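Local coordinates for pilus assembly protein CpaE (Caulobacter crescentus, PDB 4N0P), which probably takes part in pilus assembly, here represented by its receiver-like domain, while the full-length protein probably binds and hydrolyses ATP, at residues A[24-29]-A[53-58]; A[74-79]-A[102-107]. All coordinates share one frame; numbering follows the deposited sequence.

Contact 1: residues A[24-29]-A[53-58]; sequences TIHAFC and IVRDGG
Arg55 lies along Phe28 and His26, all three on the same face of a parallel strand pair in this receiver-like domain. Its CB sits 4.2 Å from the centroid of the Phe28 ring and 29° off the ring normal, an off-centre CH-pi contact. CG leads onward anti to the carbonyl carbon (chi1 -70°), and the chain stays extended to NE, which sets CD 3.8 Å from both CE2 and CZ of Phe28. At the tip, NH1 stands over the centre of the His26 ring, 3.3 Å above its plane. The guanidinium plane is turned 83° from that ring, so the guanidinium turns its edge to the face of the imidazole. CG2 of Ile53 lies over one guanidinium face, and CD1 of Ile53 reaches His26 NE2 at 3.6 Å. ND1 of His26 is hydrogen-bonded to Tyr66 OH. Beside Val54, Cys29 SG touches CG1 at 3.8 Å, and both side chains pack on Ile38 of helix 32-42.

Backbone bonds alternate between the strands: Arg55 N reaches Ala27 O at 2.7 Å, nearly straight, and Cys29 N donates to Arg55 O. Past the strand ends Gly58 N bonds Cys29 O at 3.1 Å, standing above the carbonyl plane. The chemistry implies a division of labour: backbone bonds hold the strands, while the charged group of Arg55 packs on flat and apolar surfaces.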
ATOM      1  N   THR A  24       1.912   9.924   6.498  1.00 18.83           N
ATOM      2  CA  THR A  24       0.669   9.276   6.922  1.00 18.41           C
ATOM      3  C   THR A  24       0.426   8.136   5.956  1.00 22.52           C
ATOM      4  O   THR A  24       0.542   8.328   4.731  1.00 21.72           O
ATOM      5  CB  THR A  24      -0.502  10.262   6.972  1.00 31.31           C
ATOM      6  OG1 THR A  24      -0.510  11.014   5.743  1.00 40.76           O
ATOM      7  CG2 THR A  24      -0.402  11.214   8.148  1.00 28.68           C
ATOM      8  N   ILE A  25       0.149   6.940   6.493  1.00 18.32           N
ATOM      9  CA  ILE A  25      -0.105   5.751   5.697  1.00 17.99           C
ATOM     10  C   ILE A  25      -1.494   5.222   6.016  1.00 20.41           C
ATOM     11  O   ILE A  25      -1.781   5.010   7.187  1.00 22.58           O
ATOM     12  CB  ILE A  25       0.940   4.612   5.959  1.00 21.40           C
ATOM     13  CG1 ILE A  25       2.400   5.048   5.714  1.00 22.13           C
ATOM     14  CG2 ILE A  25       0.563   3.327   5.156  1.00 22.53           C
ATOM     15  CD1 ILE A  25       3.473   4.011   6.265  1.00 22.33           C
ATOM     16  N   HIS A  26      -2.331   5.001   5.015  1.00 18.53           N
ATOM     17  CA  HIS A  26      -3.640   4.364   5.211  1.00 18.18           C
ATOM     18  C   HIS A  26      -3.594   3.033   4.510  1.00 23.28           C
ATOM     19  O   HIS A  26      -3.361   3.003   3.295  1.00 22.39           O
ATOM     20  CB  HIS A  26      -4.799   5.211   4.663  1.00 18.97           C
ATOM     21  CG  HIS A  26      -5.081   6.481   5.417  1.00 21.81           C
ATOM     22  ND1 HIS A  26      -6.053   7.369   4.975  1.00 22.84           N
ATOM     23  CD2 HIS A  26      -4.499   6.975   6.538  1.00 23.03           C
ATOM     24  CE1 HIS A  26      -6.015   8.385   5.826  1.00 22.88           C
ATOM     25  NE2 HIS A  26      -5.111   8.183   6.797  1.00 23.04           N
ATOM     26  N   ALA A  27      -3.777   1.924   5.257  1.00 18.67           N
ATOM     27  CA  ALA A  27      -3.743   0.621   4.626  1.00 18.57           C
ATOM     28  C   ALA A  27      -5.162   0.043   4.652  1.00 21.97           C
ATOM     29  O   ALA A  27      -5.758  -0.081   5.709  1.00 23.44           O
ATOM     30  CB  ALA A  27      -2.749  -0.296   5.361  1.00 20.05           C
ATOM     31  N   PHE A  28      -5.721  -0.240   3.500  1.00 17.85           N
ATOM     32  CA  PHE A  28      -7.063  -0.846   3.381  1.00 19.17           C
ATOM     33  C   PHE A  28      -6.847  -2.264   3.001  1.00 25.36           C
ATOM     34  O   PHE A  28      -6.596  -2.542   1.826  1.00 23.40           O
ATOM     35  CB  PHE A  28      -7.925  -0.106   2.329  1.00 20.52           C
ATOM     36  CG  PHE A  28      -8.353   1.271   2.755  1.00 20.78           C
ATOM     37  CD1 PHE A  28      -7.511   2.365   2.580  1.00 22.62           C
ATOM     38  CD2 PHE A  28      -9.624   1.493   3.276  1.00 23.01           C
ATOM     39  CE1 PHE A  28      -7.903   3.636   2.990  1.00 23.22           C
ATOM     40  CE2 PHE A  28     -10.015   2.766   3.672  1.00 26.47           C
ATOM     41  CZ  PHE A  28      -9.146   3.829   3.539  1.00 25.54           C
ATOM     42  N   CYS A  29      -6.853  -3.163   4.002  1.00 26.68           N
ATOM     43  CA  CYS A  29      -6.583  -4.596   3.797  1.00 27.53           C
ATOM     44  C   CYS A  29      -7.854  -5.371   3.558  1.00 31.56           C
ATOM     45  O   CYS A  29      -8.925  -4.987   4.021  1.00 31.61           O
ATOM     46  CB  CYS A  29      -5.813  -5.181   4.978  1.00 28.28           C
ATOM     47  SG  CYS A  29      -4.384  -4.191   5.480  1.00 32.25           S
ATOM     48  N   ILE A  53      -2.513   3.799   9.716  1.00 19.02           N
ATOM     49  CA  ILE A  53      -3.870   3.391  10.090  1.00 17.87           C
ATOM     50  C   ILE A  53      -4.272   2.235   9.211  1.00 23.40           C
ATOM     51  O   ILE A  53      -4.283   2.353   7.981  1.00 22.33           O
ATOM     52  CB  ILE A  53      -4.888   4.564   9.952  1.00 21.51           C
ATOM     53  CG1 ILE A  53      -4.476   5.800  10.779  1.00 24.41           C
ATOM     54  CG2 ILE A  53      -6.297   4.090  10.381  1.00 21.84           C
ATOM     55  CD1 ILE A  53      -5.142   7.062  10.230  1.00 38.39           C
ATOM     56  N   VAL A  54      -4.623   1.095   9.853  1.00 21.35           N
ATOM     57  CA  VAL A  54      -5.056  -0.072   9.110  1.00 23.86           C
ATOM     58  C   VAL A  54      -6.625  -0.098   9.120  1.00 29.72           C
ATOM     59  O   VAL A  54      -7.257   0.108  10.171  1.00 28.35           O
ATOM     60  CB  VAL A  54      -4.354  -1.341   9.672  1.00 30.91           C
ATOM     61  CG1 VAL A  54      -4.761  -2.586   8.907  1.00 32.44           C
ATOM     62  CG2 VAL A  54      -2.842  -1.173   9.597  1.00 30.91           C
ATOM     63  N   ARG A  55      -7.228  -0.166   7.928  1.00 25.31           N
ATOM     64  CA  ARG A  55      -8.690  -0.180   7.781  1.00 27.23           C
ATOM     65  C   ARG A  55      -9.133  -1.446   7.040  1.00 33.49           C
ATOM     66  O   ARG A  55      -8.325  -2.096   6.374  1.00 32.65           O
ATOM     67  CB  ARG A  55      -9.214   1.096   7.100  1.00 26.23           C
ATOM     68  CG  ARG A  55      -9.089   2.319   8.002  1.00 30.66           C
ATOM     69  CD  ARG A  55      -9.560   3.564   7.312  1.00 36.47           C
ATOM     70  NE  ARG A  55      -9.597   4.666   8.258  1.00 35.48           N
ATOM     71  CZ  ARG A  55      -8.770   5.697   8.242  1.00 52.15           C
ATOM     72  NH1 ARG A  55      -7.832   5.789   7.307  1.00 48.80           N
ATOM     73  NH2 ARG A  55      -8.864   6.641   9.165  1.00 36.35           N
ATOM     74  N   ASP A  56     -10.424  -1.812   7.190  1.00 33.54           N
ATOM     75  CA  ASP A  56     -10.957  -3.011   6.545  0.50 33.67           C
ATOM     76  C   ASP A  56     -11.725  -2.626   5.294  1.00 34.17           C
ATOM     77  O   ASP A  56     -11.976  -1.440   5.060  1.00 33.18           O
ATOM     78  CB  ASP A  56     -11.869  -3.793   7.526  0.50 36.58           C
ATOM     79  CG  ASP A  56     -13.086  -3.030   8.035  0.50 50.70           C
ATOM     80  OD1 ASP A  56     -13.018  -1.781   8.113  0.50 49.72           O
ATOM     81  OD2 ASP A  56     -14.091  -3.689   8.402  0.50 61.44           O
ATOM     82  N   GLY A  57     -12.118  -3.628   4.524  1.00 28.40           N
ATOM     83  CA  GLY A  57     -12.919  -3.418   3.329  1.00 26.84           C
ATOM     84  C   GLY A  57     -12.147  -3.284   2.044  1.00 27.92           C
ATOM     85  O   GLY A  57     -12.758  -3.014   1.005  1.00 25.87           O
ATOM     86  N   GLY A  58     -10.816  -3.419   2.130  1.00 25.20           N
ATOM     87  CA  GLY A  58      -9.906  -3.377   0.989  1.00 25.23           C
ATOM     88  C   GLY A  58     -10.016  -2.184   0.064  1.00 24.79           C
ATOM     89  O   GLY A  58     -10.494  -1.120   0.464  1.00 22.78           O
TER

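Contact 2: residues A[74-79]-A[102-107]; sequences LVMVET and KVVVVG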
ATOM      1  N   LEU A  74       0.666   7.949   1.658  1.00 17.47           N
ATOM      2  CA  LEU A  74       0.745   6.621   1.096  1.00 18.13           C
ATOM      3  C   LEU A  74      -0.537   5.846   1.366  1.00 20.36           C
ATOM      4  O   LEU A  74      -1.015   5.830   2.505  1.00 20.52           O
ATOM      5  CB  LEU A  74       1.969   5.865   1.699  1.00 19.31           C
ATOM      6  CG  LEU A  74       2.136   4.389   1.280  1.00 25.98           C
ATOM      7  CD1 LEU A  74       2.448   4.282  -0.178  1.00 28.03           C
ATOM      8  CD2 LEU A  74       3.276   3.725   2.027  1.00 32.00           C
ATOM      9  N   VAL A  75      -1.106   5.270   0.319  1.00 17.00           N
ATOM     10  CA  VAL A  75      -2.317   4.440   0.381  1.00 17.94           C
ATOM     11  C   VAL A  75      -1.899   3.015   0.027  1.00 22.77           C
ATOM     12  O   VAL A  75      -1.360   2.783  -1.063  1.00 21.04           O
ATOM     13  CB  VAL A  75      -3.448   4.956  -0.547  1.00 22.59           C
ATOM     14  CG1 VAL A  75      -4.636   3.985  -0.535  1.00 23.89           C
ATOM     15  CG2 VAL A  75      -3.911   6.353  -0.125  1.00 22.07           C
ATOM     16  N   MET A  76      -2.121   2.067   0.935  1.00 19.05           N
ATOM     17  CA  MET A  76      -1.820   0.655   0.672  1.00 18.49           C
ATOM     18  C   MET A  76      -3.145  -0.067   0.500  1.00 21.94           C
ATOM     19  O   MET A  76      -4.057   0.135   1.310  1.00 21.26           O
ATOM     20  CB  MET A  76      -1.008   0.033   1.825  1.00 21.58           C
ATOM     21  CG  MET A  76       0.344   0.665   2.018  1.00 26.15           C
ATOM     22  SD  MET A  76       1.306  -0.182   3.319  1.00 30.87           S
ATOM     23  CE  MET A  76       1.681  -1.679   2.542  1.00 27.86           C
ATOM     24  N   VAL A  77      -3.314  -0.809  -0.602  1.00 19.20           N
ATOM     25  CA  VAL A  77      -4.612  -1.435  -0.870  1.00 19.35           C
ATOM     26  C   VAL A  77      -4.468  -2.909  -1.231  1.00 23.89           C
ATOM     27  O   VAL A  77      -3.451  -3.353  -1.759  1.00 23.27           O
ATOM     28  CB  VAL A  77      -5.418  -0.692  -1.963  1.00 21.92           C
ATOM     29  CG1 VAL A  77      -5.855   0.699  -1.492  1.00 21.50           C
ATOM     30  CG2 VAL A  77      -4.634  -0.620  -3.278  1.00 21.44           C
ATOM     31  N   GLU A  78      -5.566  -3.648  -1.036  1.00 21.79           N
ATOM     32  CA  GLU A  78      -5.618  -5.064  -1.344  1.00 21.17           C
ATOM     33  C   GLU A  78      -7.053  -5.400  -1.736  1.00 26.29           C
ATOM     34  O   GLU A  78      -7.985  -4.742  -1.273  1.00 26.04           O
ATOM     35  CB  GLU A  78      -5.188  -5.823  -0.080  1.00 21.94           C
ATOM     36  CG  GLU A  78      -5.069  -7.315  -0.173  1.00 24.67           C
ATOM     37  CD  GLU A  78      -4.750  -7.991   1.145  1.00 42.12           C
ATOM     38  OE1 GLU A  78      -5.310  -7.573   2.188  1.00 32.46           O
ATOM     39  OE2 GLU A  78      -3.949  -8.954   1.129  1.00 32.34           O
ATOM     40  N   THR A  79      -7.240  -6.405  -2.582  1.00 26.55           N
ATOM     41  CA  THR A  79      -8.600  -6.849  -2.940  1.00 28.18           C
ATOM     42  C   THR A  79      -8.652  -8.383  -2.933  1.00 33.96           C
ATOM     43  O   THR A  79      -7.632  -9.016  -3.188  1.00 32.94           O
ATOM     44  CB  THR A  79      -9.052  -6.263  -4.294  1.00 37.43           C
ATOM     45  OG1 THR A  79     -10.393  -6.709  -4.556  1.00 43.51           O
ATOM     46  CG2 THR A  79      -8.146  -6.674  -5.455  1.00 35.35           C
ATOM     47  N   LYS A 102       1.157   8.376  -2.967  1.00 17.79           N
ATOM     48  CA  LYS A 102       1.713   7.153  -3.577  1.00 17.85           C
ATOM     49  C   LYS A 102       0.763   6.000  -3.296  1.00 22.47           C
ATOM     50  O   LYS A 102       0.128   5.972  -2.235  1.00 21.13           O
ATOM     51  CB  LYS A 102       3.106   6.846  -3.000  1.00 21.36           C
ATOM     52  CG  LYS A 102       4.132   7.927  -3.386  1.00 24.01           C
ATOM     53  CD  LYS A 102       5.507   7.613  -2.853  1.00 33.20           C
ATOM     54  CE  LYS A 102       6.448   8.802  -2.982  1.00 36.11           C
ATOM     55  NZ  LYS A 102       6.756   9.122  -4.407  1.00 44.07           N
ATOM     56  N   VAL A 103       0.679   5.049  -4.221  1.00 20.18           N
ATOM     57  CA  VAL A 103      -0.195   3.893  -4.034  1.00 19.41           C
ATOM     58  C   VAL A 103       0.634   2.614  -4.098  1.00 22.69           C
ATOM     59  O   VAL A 103       1.431   2.415  -5.022  1.00 22.84           O
ATOM     60  CB  VAL A 103      -1.383   3.881  -5.052  1.00 23.49           C
ATOM     61  CG1 VAL A 103      -2.172   2.564  -4.981  1.00 23.20           C
ATOM     62  CG2 VAL A 103      -2.318   5.082  -4.823  1.00 23.35           C
ATOM     63  N   VAL A 104       0.433   1.737  -3.105  1.00 19.68           N
ATOM     64  CA  VAL A 104       1.113   0.445  -3.052  1.00 19.09           C
ATOM     65  C   VAL A 104       0.009  -0.615  -3.042  1.00 22.68           C
ATOM     66  O   VAL A 104      -0.934  -0.493  -2.271  1.00 20.34           O
ATOM     67  CB  VAL A 104       2.054   0.337  -1.817  1.00 22.02           C
ATOM     68  CG1 VAL A 104       2.530  -1.095  -1.627  1.00 21.73           C
ATOM     69  CG2 VAL A 104       3.253   1.276  -1.962  1.00 22.45           C
ATOM     70  N   VAL A 105       0.153  -1.650  -3.852  1.00 19.45           N
ATOM     71  CA  VAL A 105      -0.830  -2.726  -3.910  1.00 18.70           C
ATOM     72  C   VAL A 105      -0.230  -3.964  -3.261  1.00 22.63           C
ATOM     73  O   VAL A 105       0.911  -4.302  -3.532  1.00 21.21           O
ATOM     74  CB  VAL A 105      -1.270  -2.999  -5.387  1.00 22.15           C
ATOM     75  CG1 VAL A 105      -2.153  -4.267  -5.494  1.00 22.01           C
ATOM     76  CG2 VAL A 105      -1.966  -1.766  -6.003  1.00 21.84           C
ATOM     77  N   VAL A 106      -1.017  -4.648  -2.417  1.00 19.99           N
ATOM     78  CA  VAL A 106      -0.615  -5.921  -1.828  1.00 19.77           C
ATOM     79  C   VAL A 106      -1.504  -6.974  -2.486  1.00 25.30           C
ATOM     80  O   VAL A 106      -2.719  -6.834  -2.462  1.00 26.19           O
ATOM     81  CB  VAL A 106      -0.730  -5.948  -0.285  1.00 24.42           C
ATOM     82  CG1 VAL A 106      -0.280  -7.310   0.249  1.00 25.16           C
ATOM     83  CG2 VAL A 106       0.082  -4.820   0.355  1.00 24.49           C
ATOM     84  N   GLY A 107      -0.909  -7.980  -3.103  1.00 24.80           N
ATOM     85  CA  GLY A 107      -1.692  -9.017  -3.774  1.00 25.43           C
ATOM     86  C   GLY A 107      -1.195 -10.418  -3.484  1.00 30.33           C
ATOM     87  O   GLY A 107      -0.147 -10.576  -2.876  1.00 28.75           O
TER
HETATM   88  O   HOH W   1      -5.070  -7.196  -4.013  1.00 31.27           O
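Strands 74-77 and 102-107 run parallel, their axes 4.8 Å apart at closest and 18° from alignment, as neighbours joined through helix 83-94 in a beta-alpha-beta unit of the receiver-like fold. Four backbone hydrogen bonds, all between 2.8 and 2.9 Å, alternate in the pattern of a regular parallel pair: Val75 N to Lys102 O, Val104 N to Val75 O, Val77 N to Val104 O and Val106 N to Val77 O. The least straight, from Val77 N, still measures 158° at the hydrogen. CA-H...O contacts accompany them, such as Met76 CA to Val104 O.

Leu74, Met76, Lys102 and Val104 share one face, where Leu74, Lys102 and Val104 touch helix 133-144 and Met76 packs on strand 24-28. With CG of Leu74 anti to the backbone N, CD1 leans across the strand gap and meets Val104 CG2 at 3.6 Å, the two side chains crossing at a slant. CD1 also touches Lys102 CB, while the rest of that lysine leads away. Farther along, the bend of Met76 at its last torsion (chi3 71°) brings CE to 4.1 Å from Val106 CG2. The other face carries valines alone: Val77 CG2 packs on Val105 CG2 at 4.0 Å and lies more loosely against Val103 CG1, while Val75 meets Val103.

At the C-terminal end Glu78 passes its CG close to Val106 O. Its carboxylate is satisfied from outside the pair, OE2 by Thr34 OG1 and OE1 by the backbone N atoms of Ala30 and Arg31, which fixes its direction and ties this strand end to the start of helix 32-42. Beyond it, a water accepts from Thr79 N at 2.7 Å and donates to Val106 O at 2.8 Å.

Read from the N terminus, the chain lays down strand 24-28, passes through helix 32-42 and returns as strand 51-55, where contact 1 closes the first beta-alpha-beta loop. It continues through helix 58-65 to strand 74-77, then helix 83-94, and contact 2 closes the next loop at strand 102-107. The two are in series, neither nested nor crossed, with centres about 9 Å apart. Strands 24-28 and 74-77 are themselves neighbours: Phe28 N to Met76 O and His26 O to Met76 N, each 2.8 Å, are probable hydrogen bonds. Together the contacts cover four of the sheet's five strands, from edge strand 51-55 inward, leaving 125-128 beyond 102-107.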